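Local coordinates for cellulase (Bacillus sp. BG-CS10, PDB 5E09), which hydrolyses beta-1,4-glucosidic bonds of cellulose with a family 5 glycoside hydrolase domain that is followed by two modules assigned to carbohydrate binding, at residues 176-181 / 188-193; 461-466 / 499-504; 33-36 / 40-43. All coordinates share one frame; numbering follows the deposited sequence.

Contact 1 of 3, residues 176-181 / 188-193; sequences HIVRES and RPLVLP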
ATOM      1  N   HIS A 176      14.727  14.048 -24.689  1.00 43.46           N
ATOM      2  CA  HIS A 176      14.995  14.922 -25.823  1.00 41.30           C
ATOM      3  C   HIS A 176      13.722  15.479 -26.445  1.00 41.91           C
ATOM      4  O   HIS A 176      13.715  16.619 -26.882  1.00 48.81           O
ATOM      5  CB  HIS A 176      15.844  14.194 -26.866  1.00 45.40           C
ATOM      6  CG  HIS A 176      17.279  14.056 -26.461  1.00 48.47           C
ATOM      7  ND1 HIS A 176      17.933  12.844 -26.427  1.00 54.98           N
ATOM      8  CD2 HIS A 176      18.177  14.981 -26.046  1.00 45.73           C
ATOM      9  CE1 HIS A 176      19.176  13.029 -26.014  1.00 44.61           C
ATOM     10  NE2 HIS A 176      19.348  14.316 -25.777  1.00 46.50           N
ATOM     11  N   ILE A 177      12.642  14.703 -26.467  1.00 45.79           N
ATOM     12  CA  ILE A 177      11.365  15.236 -26.943  1.00 37.78           C
ATOM     13  C   ILE A 177      10.920  16.437 -26.093  1.00 45.31           C
ATOM     14  O   ILE A 177      10.624  17.527 -26.617  1.00 41.89           O
ATOM     15  CB  ILE A 177      10.265  14.163 -26.927  1.00 46.67           C
ATOM     16  CG1 ILE A 177      10.516  13.127 -28.028  1.00 37.60           C
ATOM     17  CG2 ILE A 177       8.883  14.802 -27.101  1.00 42.99           C
ATOM     18  CD1 ILE A 177       9.783  11.816 -27.809  1.00 34.22           C
ATOM     19  N   VAL A 178      10.898  16.243 -24.777  1.00 48.05           N
ATOM     20  CA  VAL A 178      10.472  17.311 -23.881  1.00 49.27           C
ATOM     21  C   VAL A 178      11.387  18.547 -23.961  1.00 54.26           C
ATOM     22  O   VAL A 178      10.905  19.672 -24.087  1.00 45.30           O
ATOM     23  CB  VAL A 178      10.411  16.827 -22.420  1.00 40.49           C
ATOM     24  CG1 VAL A 178      10.071  17.984 -21.497  1.00 42.08           C
ATOM     25  CG2 VAL A 178       9.402  15.701 -22.275  1.00 37.39           C
ATOM     26  N   ARG A 179      12.699  18.331 -23.896  1.00 41.04           N
ATOM     27  CA  ARG A 179      13.662  19.428 -23.922  1.00 42.37           C
ATOM     28  C   ARG A 179      13.691  20.159 -25.273  1.00 43.30           C
ATOM     29  O   ARG A 179      13.954  21.360 -25.328  1.00 54.92           O
ATOM     30  CB  ARG A 179      15.061  18.913 -23.572  1.00 40.69           C
ATOM     31  CG  ARG A 179      15.210  18.453 -22.125  1.00 38.78           C
ATOM     32  CD  ARG A 179      15.350  19.642 -21.181  1.00 46.43           C
ATOM     33  NE  ARG A 179      15.488  19.242 -19.781  1.00 45.00           N
ATOM     34  CZ  ARG A 179      14.491  19.252 -18.899  1.00 44.95           C
ATOM     35  NH1 ARG A 179      13.277  19.645 -19.269  1.00 38.99           N
ATOM     36  NH2 ARG A 179      14.706  18.877 -17.645  1.00 35.76           N
ATOM     37  N   GLU A 180      13.413  19.448 -26.358  1.00 42.49           N
ATOM     38  CA  GLU A 180      13.341  20.093 -27.667  1.00 52.42           C
ATOM     39  C   GLU A 180      12.027  20.842 -27.852  1.00 51.94           C
ATOM     40  O   GLU A 180      11.940  21.746 -28.681  1.00 46.08           O
ATOM     41  CB  GLU A 180      13.528  19.071 -28.790  1.00 47.48           C
ATOM     42  CG  GLU A 180      14.969  18.601 -28.928  1.00 76.92           C
ATOM     43  CD  GLU A 180      15.111  17.355 -29.778  1.00 80.57           C
ATOM     44  OE1 GLU A 180      14.096  16.894 -30.351  1.00 72.23           O
ATOM     45  OE2 GLU A 180      16.245  16.832 -29.859  1.00 75.52           O
ATOM     46  N   SER A 181      11.008  20.472 -27.079  1.00 52.80           N
ATOM     47  CA  SER A 181       9.717  21.161 -27.158  1.00 52.36           C
ATOM     48  C   SER A 181       9.793  22.664 -26.840  1.00 52.69           C
ATOM     49  O   SER A 181       8.978  23.448 -27.325  1.00 64.55           O
ATOM     50  CB  SER A 181       8.711  20.495 -26.221  1.00 49.70           C
ATOM     51  OG  SER A 181       7.428  21.071 -26.380  1.00 82.12           O
ATOM     52  N   ARG A 188      11.466  22.150 -17.324  1.00 46.56           N
ATOM     53  CA  ARG A 188      10.496  21.319 -16.623  1.00 45.05           C
ATOM     54  C   ARG A 188      11.194  20.134 -15.954  1.00 46.94           C
ATOM     55  O   ARG A 188      11.967  19.430 -16.591  1.00 43.30           O
ATOM     56  CB  ARG A 188       9.419  20.818 -17.583  1.00 40.59           C
ATOM     57  CG  ARG A 188       8.306  20.074 -16.885  1.00 44.53           C
ATOM     58  CD  ARG A 188       7.142  19.798 -17.812  1.00 37.02           C
ATOM     59  NE  ARG A 188       6.733  20.973 -18.575  1.00 49.40           N
ATOM     60  CZ  ARG A 188       5.997  21.971 -18.091  1.00 54.58           C
ATOM     61  NH1 ARG A 188       5.598  21.969 -16.823  1.00 41.12           N
ATOM     62  NH2 ARG A 188       5.669  22.985 -18.878  1.00 59.38           N
ATOM     63  N   PRO A 189      10.947  19.928 -14.652  1.00 49.04           N
ATOM     64  CA  PRO A 189      11.500  18.750 -13.981  1.00 40.02           C
ATOM     65  C   PRO A 189      10.997  17.452 -14.610  1.00 41.20           C
ATOM     66  O   PRO A 189       9.822  17.325 -14.949  1.00 33.94           O
ATOM     67  CB  PRO A 189      11.005  18.911 -12.545  1.00 42.72           C
ATOM     68  CG  PRO A 189      10.910  20.395 -12.379  1.00 44.52           C
ATOM     69  CD  PRO A 189      10.373  20.886 -13.692  1.00 46.94           C
ATOM     70  N   LEU A 190      11.912  16.510 -14.790  1.00 42.49           N
ATOM     71  CA  LEU A 190      11.607  15.247 -15.441  1.00 42.86           C
ATOM     72  C   LEU A 190      11.847  14.122 -14.462  1.00 40.26           C
ATOM     73  O   LEU A 190      12.814  14.151 -13.713  1.00 38.97           O
ATOM     74  CB  LEU A 190      12.461  15.061 -16.690  1.00 36.79           C
ATOM     75  CG  LEU A 190      12.217  16.069 -17.809  1.00 40.15           C
ATOM     76  CD1 LEU A 190      13.140  15.780 -18.989  1.00 40.24           C
ATOM     77  CD2 LEU A 190      10.757  16.046 -18.235  1.00 37.26           C
ATOM     78  N   VAL A 191      10.962  13.137 -14.462  1.00 33.93           N
ATOM     79  CA  VAL A 191      11.037  12.067 -13.484  1.00 32.75           C
ATOM     80  C   VAL A 191      11.320  10.746 -14.199  1.00 33.83           C
ATOM     81  O   VAL A 191      10.578  10.346 -15.093  1.00 33.20           O
ATOM     82  CB  VAL A 191       9.729  11.978 -12.660  1.00 38.54           C
ATOM     83  CG1 VAL A 191       9.806  10.852 -11.649  1.00 41.20           C
ATOM     84  CG2 VAL A 191       9.439  13.299 -11.961  1.00 28.70           C
ATOM     85  N   LEU A 192      12.406  10.083 -13.820  1.00 35.31           N
ATOM     86  CA  LEU A 192      12.828   8.861 -14.496  1.00 33.81           C
ATOM     87  C   LEU A 192      12.810   7.669 -13.557  1.00 37.24           C
ATOM     88  O   LEU A 192      13.279   7.756 -12.416  1.00 40.62           O
ATOM     89  CB  LEU A 192      14.225   9.025 -15.083  1.00 34.59           C
ATOM     90  CG  LEU A 192      14.422  10.212 -16.019  1.00 36.28           C
ATOM     91  CD1 LEU A 192      15.898  10.356 -16.387  1.00 31.05           C
ATOM     92  CD2 LEU A 192      13.552  10.039 -17.257  1.00 33.09           C
ATOM     93  N   PRO A 193      12.268   6.545 -14.036  1.00 33.07           N
ATOM     94  CA  PRO A 193      12.161   5.318 -13.246  1.00 35.54           C
ATOM     95  C   PRO A 193      13.348   4.368 -13.397  1.00 39.84           C
ATOM     96  O   PRO A 193      13.976   4.316 -14.458  1.00 43.32           O
ATOM     97  CB  PRO A 193      10.896   4.672 -13.806  1.00 35.21           C
ATOM     98  CG  PRO A 193      10.907   5.083 -15.256  1.00 30.93           C
ATOM     99  CD  PRO A 193      11.545   6.444 -15.316  1.00 28.34           C
TER
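The guanidinium of Arg-179 closes end-on upon a single carbonyl, the backbone O of Arg-188. NH1 donates to that oxygen over 3.0 Å with an N-H...O angle of 146°, and NH2 of Arg-179 reaches the same Arg-188 O, also over 3.0 Å. The oxygen sits 3° from the guanidinium plane, so both donors meet it edge-on; NH1 uses a lone pair in the carbonyl plane, whereas NH2 is tilted away from that plane. Over one face of the same guanidinium lies Leu-190, its CD1 3.7 Å from NH2 of Arg-179 and shifted toward the rim. The other branch of Leu-190 turns to the helix: CD2 is 3.9 Å from CG1 of Val-178, and the two side chains lie alongside one another, running opposite ways. Val-178 presents CG1 because that methyl stands anti to the backbone N (chi1 176°).

Helix 161-181 and strand 190-193 are consecutive elements of the (beta/alpha)8 TIM barrel, as in other family 5 glycoside hydrolases, the helix packing on the outside and the strand being the fifth of eight parallel staves. The bifurcated grip thus falls on the loop residue Arg-188, two positions before the strand starts.

Further out, Asp-216 forms a salt bridge with NE of Arg-179, which fixes the rotation of the guanidinium from a third nitrogen. The side chain of Arg-188 runs away to Asn-185 and to the carbonyls of His-138, Ser-139 and Leu-142, while Ser-132 of helix 117-134 and Phe-144 of strand 142-145 touch Val-178.

Contact 2 of 3, residues 461-466 / 499-504; sequences MEAVYA and DAFFNE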
HETATM    1  N   MSE A 461      -3.910 -18.754   8.521  1.00 40.17           N
HETATM    2  CA  MSE A 461      -4.374 -20.140   8.407  1.00 38.52           C
HETATM    3  C   MSE A 461      -3.278 -21.051   7.858  1.00 43.32           C
HETATM    4  O   MSE A 461      -2.675 -20.756   6.824  1.00 44.05           O
HETATM    5  CB  MSE A 461      -5.618 -20.229   7.502  1.00 35.43           C
HETATM    6  CG  MSE A 461      -6.130 -21.658   7.299  1.00 39.45           C
HETATM    7 SE   MSE A 461      -7.473 -21.923   5.887  0.55 33.30          SE
HETATM    8  CE  MSE A 461      -6.327 -21.886   4.318  1.00 32.63           C
ATOM      9  N   GLU A 462      -3.020 -22.151   8.556  1.00 35.03           N
ATOM     10  CA  GLU A 462      -2.125 -23.181   8.049  1.00 41.10           C
ATOM     11  C   GLU A 462      -2.912 -24.295   7.375  1.00 43.82           C
ATOM     12  O   GLU A 462      -4.032 -24.605   7.775  1.00 38.33           O
ATOM     13  CB  GLU A 462      -1.266 -23.767   9.165  1.00 37.00           C
ATOM     14  CG  GLU A 462      -0.143 -22.875   9.638  1.00 43.07           C
ATOM     15  CD  GLU A 462       0.717 -23.555  10.692  1.00 64.99           C
ATOM     16  OE1 GLU A 462       0.307 -23.580  11.875  1.00 56.29           O
ATOM     17  OE2 GLU A 462       1.800 -24.071  10.335  1.00 60.10           O
ATOM     18  N   ALA A 463      -2.314 -24.896   6.353  1.00 39.34           N
ATOM     19  CA  ALA A 463      -2.911 -26.030   5.667  1.00 32.89           C
ATOM     20  C   ALA A 463      -1.855 -27.089   5.401  1.00 42.18           C
ATOM     21  O   ALA A 463      -0.910 -26.845   4.658  1.00 44.91           O
ATOM     22  CB  ALA A 463      -3.553 -25.587   4.370  1.00 32.47           C
ATOM     23  N   VAL A 464      -1.997 -28.259   6.017  1.00 44.49           N
ATOM     24  CA  VAL A 464      -1.074 -29.362   5.735  1.00 41.64           C
ATOM     25  C   VAL A 464      -1.859 -30.621   5.433  1.00 39.60           C
ATOM     26  O   VAL A 464      -2.966 -30.782   5.911  1.00 48.36           O
ATOM     27  CB  VAL A 464      -0.111 -29.644   6.904  1.00 38.55           C
ATOM     28  CG1 VAL A 464       0.805 -28.452   7.153  1.00 39.41           C
ATOM     29  CG2 VAL A 464      -0.887 -30.004   8.160  1.00 43.25           C
ATOM     30  N   TYR A 465      -1.302 -31.517   4.633  1.00 41.12           N
ATOM     31  CA  TYR A 465      -1.976 -32.784   4.393  1.00 54.71           C
ATOM     32  C   TYR A 465      -1.862 -33.666   5.622  1.00 55.54           C
ATOM     33  O   TYR A 465      -1.062 -33.387   6.519  1.00 48.90           O
ATOM     34  CB  TYR A 465      -1.402 -33.494   3.172  1.00 43.72           C
ATOM     35  CG  TYR A 465      -1.740 -32.805   1.878  1.00 44.92           C
ATOM     36  CD1 TYR A 465      -3.051 -32.753   1.417  1.00 46.90           C
ATOM     37  CD2 TYR A 465      -0.754 -32.200   1.118  1.00 41.53           C
ATOM     38  CE1 TYR A 465      -3.363 -32.119   0.232  1.00 43.04           C
ATOM     39  CE2 TYR A 465      -1.055 -31.567  -0.064  1.00 39.53           C
ATOM     40  CZ  TYR A 465      -2.355 -31.531  -0.503  1.00 39.79           C
ATOM     41  OH  TYR A 465      -2.643 -30.898  -1.686  1.00 50.80           O
ATOM     42  N   ALA A 466      -2.665 -34.726   5.658  1.00 50.54           N
ATOM     43  CA  ALA A 466      -2.690 -35.636   6.798  1.00 59.26           C
ATOM     44  C   ALA A 466      -1.309 -36.222   7.084  1.00 61.32           C
ATOM     45  O   ALA A 466      -1.018 -36.602   8.217  1.00 69.29           O
ATOM     46  CB  ALA A 466      -3.703 -36.751   6.564  1.00 54.15           C
ATOM     47  N   ASP A 499     -12.024 -21.191  -4.253  1.00 57.45           N
ATOM     48  CA  ASP A 499     -11.807 -22.120  -5.359  1.00 44.86           C
ATOM     49  C   ASP A 499     -10.317 -22.179  -5.680  1.00 41.59           C
ATOM     50  O   ASP A 499      -9.797 -23.225  -6.056  1.00 47.12           O
ATOM     51  CB  ASP A 499     -12.620 -21.694  -6.590  1.00 47.89           C
ATOM     52  CG  ASP A 499     -13.025 -22.872  -7.476  1.00 84.63           C
ATOM     53  OD1 ASP A 499     -13.127 -24.012  -6.969  1.00 80.39           O
ATOM     54  OD2 ASP A 499     -13.252 -22.653  -8.688  1.00 81.56           O
ATOM     55  N   ALA A 500      -9.628 -21.054  -5.509  1.00 47.66           N
ATOM     56  CA  ALA A 500      -8.189 -20.997  -5.754  1.00 37.29           C
ATOM     57  C   ALA A 500      -7.413 -21.926  -4.816  1.00 43.57           C
ATOM     58  O   ALA A 500      -6.436 -22.554  -5.225  1.00 49.68           O
ATOM     59  CB  ALA A 500      -7.684 -19.564  -5.624  1.00 33.54           C
ATOM     60  N   PHE A 501      -7.841 -22.026  -3.561  1.00 42.38           N
ATOM     61  CA  PHE A 501      -7.191 -22.953  -2.638  1.00 38.24           C
ATOM     62  C   PHE A 501      -7.417 -24.395  -3.080  1.00 41.80           C
ATOM     63  O   PHE A 501      -6.477 -25.188  -3.148  1.00 41.83           O
ATOM     64  CB  PHE A 501      -7.700 -22.763  -1.209  1.00 40.38           C
ATOM     65  CG  PHE A 501      -7.190 -23.801  -0.234  1.00 40.88           C
ATOM     66  CD1 PHE A 501      -5.941 -23.667   0.356  1.00 34.35           C
ATOM     67  CD2 PHE A 501      -7.965 -24.902   0.099  1.00 32.41           C
ATOM     68  CE1 PHE A 501      -5.472 -24.611   1.253  1.00 35.74           C
ATOM     69  CE2 PHE A 501      -7.501 -25.853   1.000  1.00 43.50           C
ATOM     70  CZ  PHE A 501      -6.250 -25.707   1.575  1.00 30.95           C
ATOM     71  N   PHE A 502      -8.662 -24.731  -3.389  1.00 31.11           N
ATOM     72  CA  PHE A 502      -8.993 -26.114  -3.715  1.00 53.45           C
ATOM     73  C   PHE A 502      -8.425 -26.578  -5.059  1.00 46.65           C
ATOM     74  O   PHE A 502      -8.118 -27.758  -5.221  1.00 51.57           O
ATOM     75  CB  PHE A 502     -10.508 -26.316  -3.691  1.00 43.87           C
ATOM     76  CG  PHE A 502     -11.088 -26.317  -2.311  1.00 37.29           C
ATOM     77  CD1 PHE A 502     -10.674 -27.250  -1.375  1.00 40.84           C
ATOM     78  CD2 PHE A 502     -12.048 -25.389  -1.948  1.00 37.86           C
ATOM     79  CE1 PHE A 502     -11.207 -27.253  -0.097  1.00 38.61           C
ATOM     80  CE2 PHE A 502     -12.587 -25.392  -0.681  1.00 36.10           C
ATOM     81  CZ  PHE A 502     -12.168 -26.324   0.246  1.00 36.12           C
ATOM     82  N   ASN A 503      -8.263 -25.656  -6.006  1.00 51.77           N
ATOM     83  CA  ASN A 503      -7.677 -25.992  -7.305  1.00 50.89           C
ATOM     84  C   ASN A 503      -6.238 -26.489  -7.191  1.00 52.05           C
ATOM     85  O   ASN A 503      -5.691 -27.025  -8.152  1.00 55.77           O
ATOM     86  CB  ASN A 503      -7.708 -24.787  -8.255  1.00 45.15           C
ATOM     87  CG  ASN A 503      -9.114 -24.420  -8.702  1.00 50.08           C
ATOM     88  OD1 ASN A 503     -10.037 -25.237  -8.655  1.00 51.89           O
ATOM     89  ND2 ASN A 503      -9.283 -23.177  -9.136  1.00 49.71           N
ATOM     90  N   GLU A 504      -5.616 -26.304  -6.030  1.00 43.72           N
ATOM     91  CA  GLU A 504      -4.222 -26.700  -5.872  1.00 52.11           C
ATOM     92  C   GLU A 504      -4.011 -27.639  -4.691  1.00 39.95           C
ATOM     93  O   GLU A 504      -2.953 -27.641  -4.070  1.00 51.89           O
ATOM     94  CB  GLU A 504      -3.326 -25.459  -5.739  1.00 42.72           C
ATOM     95  CG  GLU A 504      -3.379 -24.558  -6.973  1.00 52.12           C
ATOM     96  CD  GLU A 504      -2.417 -23.381  -6.914  1.00 68.98           C
ATOM     97  OE1 GLU A 504      -1.240 -23.583  -6.540  1.00 56.75           O
ATOM     98  OE2 GLU A 504      -2.842 -22.251  -7.248  1.00 66.69           O
TER
HETATM   99  O   HOH W   1      -0.819 -28.856  -2.513  1.00 48.10           O
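The ring of Phe-501 meets strand 458-465 with its rim: CB of Ala-463 lies near the ring plane, 3.8 Å from CE1 and 3.9 Å from CZ of Phe-501. Met-461, present as selenomethionine, adds its terminal methyl obliquely, CE standing 4.2 Å from CE1 of Phe-501. On the helix side, CD2 of Phe-501 lies 3.9 Å above one face of the Phe-502 ring, offset toward the rim.

With CG anti to the backbone N (chi1 173°), the Phe-501 side chain carries its ring from the short helix 499-502 toward the strand. Met-461 and Ala-463, two residues apart on the strand, both direct their CB atoms to the helix and receive the ring on one face of the sheet. Leu-512 and Phe-514 of the adjacent strand 509-516 touch the same two residues. The contact therefore lays the helix over the antiparallel sheet of the C-terminal module, the family 46 carbohydrate-binding module.

At the far end the chemistry becomes polar. Tyr-465 OH and Glu-504 O are bridged by a water, which lies 2.9 Å from Tyr-465 OH and donates to Glu-504 O over 2.9 Å. The hydroxyl also bonds the backbone N of Arg-506, whose side chain makes a cation-pi contact with the tyrosine ring. Dispersion and hydrophobic burial thus join helix to strand at the ring, with directional polar bonding confined to the water-bridged end.

Contact 3 of 3, residues 33-36 / 40-43; sequences DETA and PRVT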
ATOM      1  N   ASP A  33     -12.943   4.698 -20.486  1.00 52.36           N
ATOM      2  CA  ASP A  33     -12.530   5.975 -19.911  1.00 54.69           C
ATOM      3  C   ASP A  33     -12.125   5.807 -18.448  1.00 53.28           C
ATOM      4  O   ASP A  33     -11.971   4.684 -17.964  1.00 51.36           O
ATOM      5  CB  ASP A  33     -13.638   7.027 -20.052  1.00 45.17           C
ATOM      6  CG  ASP A  33     -14.839   6.739 -19.178  1.00 55.62           C
ATOM      7  OD1 ASP A  33     -15.113   5.554 -18.887  1.00 62.07           O
ATOM      8  OD2 ASP A  33     -15.515   7.711 -18.781  1.00 69.85           O
ATOM      9  N   GLU A  34     -11.960   6.927 -17.752  1.00 43.28           N
ATOM     10  CA  GLU A  34     -11.432   6.916 -16.396  1.00 41.73           C
ATOM     11  C   GLU A  34     -12.360   6.250 -15.382  1.00 55.18           C
ATOM     12  O   GLU A  34     -11.942   5.969 -14.258  1.00 48.38           O
ATOM     13  CB  GLU A  34     -11.118   8.343 -15.936  1.00 52.91           C
ATOM     14  CG  GLU A  34     -12.321   9.271 -15.865  1.00 55.47           C
ATOM     15  CD  GLU A  34     -12.535  10.064 -17.145  1.00 52.28           C
ATOM     16  OE1 GLU A  34     -12.369   9.493 -18.243  1.00 49.18           O
ATOM     17  OE2 GLU A  34     -12.873  11.264 -17.046  1.00 48.67           O
ATOM     18  N   THR A  35     -13.609   5.997 -15.767  1.00 50.23           N
ATOM     19  CA  THR A  35     -14.572   5.388 -14.853  1.00 51.50           C
ATOM     20  C   THR A  35     -14.583   3.867 -14.954  1.00 48.82           C
ATOM     21  O   THR A  35     -15.295   3.200 -14.204  1.00 51.25           O
ATOM     22  CB  THR A  35     -16.015   5.891 -15.107  1.00 45.59           C
ATOM     23  OG1 THR A  35     -16.492   5.372 -16.356  1.00 46.94           O
ATOM     24  CG2 THR A  35     -16.066   7.410 -15.129  1.00 43.40           C
ATOM     25  N   ALA A  36     -13.794   3.322 -15.872  1.00 42.89           N
ATOM     26  CA  ALA A  36     -13.876   1.897 -16.204  1.00 49.68           C
ATOM     27  C   ALA A  36     -13.569   0.957 -15.029  1.00 55.23           C
ATOM     28  O   ALA A  36     -13.938  -0.219 -15.062  1.00 51.32           O
ATOM     29  CB  ALA A  36     -12.945   1.586 -17.369  1.00 39.35           C
ATOM     30  N   PRO A  40     -15.494   7.328  -9.776  1.00 49.51           N
ATOM     31  CA  PRO A  40     -16.261   8.369 -10.469  1.00 45.62           C
ATOM     32  C   PRO A  40     -15.344   9.313 -11.238  1.00 61.38           C
ATOM     33  O   PRO A  40     -14.136   9.305 -10.990  1.00 57.60           O
ATOM     34  CB  PRO A  40     -16.963   9.107  -9.329  1.00 51.58           C
ATOM     35  CG  PRO A  40     -16.059   8.893  -8.144  1.00 61.46           C
ATOM     36  CD  PRO A  40     -15.506   7.505  -8.313  1.00 43.23           C
ATOM     37  N   ARG A  41     -15.899  10.111 -12.148  1.00 47.75           N
ATOM     38  CA  ARG A  41     -15.098  11.120 -12.824  1.00 53.63           C
ATOM     39  C   ARG A  41     -14.584  12.118 -11.797  1.00 57.54           C
ATOM     40  O   ARG A  41     -15.209  12.329 -10.757  1.00 50.34           O
ATOM     41  CB  ARG A  41     -15.896  11.819 -13.929  1.00 47.52           C
ATOM     42  CG  ARG A  41     -16.023  10.957 -15.178  1.00 61.70           C
ATOM     43  CD  ARG A  41     -16.544  11.704 -16.398  1.00 60.90           C
ATOM     44  NE  ARG A  41     -16.614  10.808 -17.553  1.00 62.95           N
ATOM     45  CZ  ARG A  41     -16.872  11.198 -18.797  1.00 64.32           C
ATOM     46  NH1 ARG A  41     -17.086  12.479 -19.065  1.00 55.92           N
ATOM     47  NH2 ARG A  41     -16.914  10.304 -19.778  1.00 64.21           N
ATOM     48  N   VAL A  42     -13.430  12.708 -12.080  1.00 53.95           N
ATOM     49  CA  VAL A  42     -12.776  13.578 -11.115  1.00 52.13           C
ATOM     50  C   VAL A  42     -13.586  14.851 -10.907  1.00 60.89           C
ATOM     51  O   VAL A  42     -14.060  15.459 -11.866  1.00 58.60           O
ATOM     52  CB  VAL A  42     -11.346  13.936 -11.566  1.00 54.09           C
ATOM     53  CG1 VAL A  42     -10.649  14.801 -10.524  1.00 45.49           C
ATOM     54  CG2 VAL A  42     -10.550  12.668 -11.841  1.00 42.97           C
ATOM     55  N   THR A  43     -13.760  15.236  -9.647  1.00 54.84           N
ATOM     56  CA  THR A  43     -14.454  16.474  -9.324  1.00 44.87           C
ATOM     57  C   THR A  43     -13.467  17.504  -8.794  1.00 48.99           C
ATOM     58  O   THR A  43     -12.393  17.151  -8.304  1.00 48.72           O
ATOM     59  CB  THR A  43     -15.575  16.247  -8.284  1.00 51.29           C
ATOM     60  OG1 THR A  43     -15.003  15.902  -7.015  1.00 39.71           O
ATOM     61  CG2 THR A  43     -16.520  15.140  -8.747  1.00 40.74           C
TER
HETATM   62  O   HOH W   2     -12.807  12.753 -14.610  1.00 51.41           O
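Asp-33 and Arg-41 are brought together by one torsion and one extended chain: in Asp-33, CG is wedged between the two backbone branches (chi1 69°), while the Arg-41 chain runs extended from CG to NE and carries its guanidinium back over the turn at 33-36. NH2 of Arg-41 donates to OD2 of Asp-33 over 3.1 Å, a salt bridge with an N-H...O angle of 152°. The oxygen is met on its anti side by a donor tilted out of the carboxylate plane, and it is itself tilted from the guanidinium plane. The two planes stand 64° apart, so this is a single-bond grip rather than a flat two-pronged pair.

Glu-34 behaves differently. Its carboxylate is nearly parallel to the guanidinium, but OE2 stands off the guanidinium plane, and the long 3.8 Å approach of Glu-34 OE2 to Arg-41 NE is electrostatic, with no N-H directed at it. CG2 of Thr-35 packs against the aliphatic stem, 3.5 Å from CG of Arg-41.

The acidic side is itself braced. Residues 33-36 form a type I beta turn, closed by Ala-36 N bonding Asp-33 O, and Thr-35 OG1 donates to OD1 of Asp-33 over 2.9 Å. A water donates to Glu-34 OE2 and accepts from Val-42 N, adding a water-mediated link between the segments. The loop connects strand 20-23 to helix 44-52 in the catalytic barrel, and Thr-43 caps that helix at its N-terminus.

Glu-34 lies between Arg-41 and Arg-83 of helix 78-93, which bridges its OE2, while Asp-33 pairs with Arg-41. In this surface network Arg-41 is held directionally by Asp-33 and by charge at Glu-34, whose negative charge both arginines would probably stabilise.

How the contacts relate
Contacts 1 and 3 belong to the same catalytic domain, their centres 28 Å apart and their nearest atoms about 19 Å apart. Contact 3 lies in the loop after the first barrel strand, contact 1 at the approach to the fifth, so they lie in separate parts of one barrel without touching. The loop of contact 3 follows a strand's C-terminal end, the side where TIM-barrel enzymes place their active site. Contact 2 sits in the C-terminal carbohydrate-binding module: its centre is 50 Å from that of contact 1, on the opposite side of the chain's centre, and its nearest atoms are about 22 Å from contact 3. Along the chain the order is 3, 1, 2.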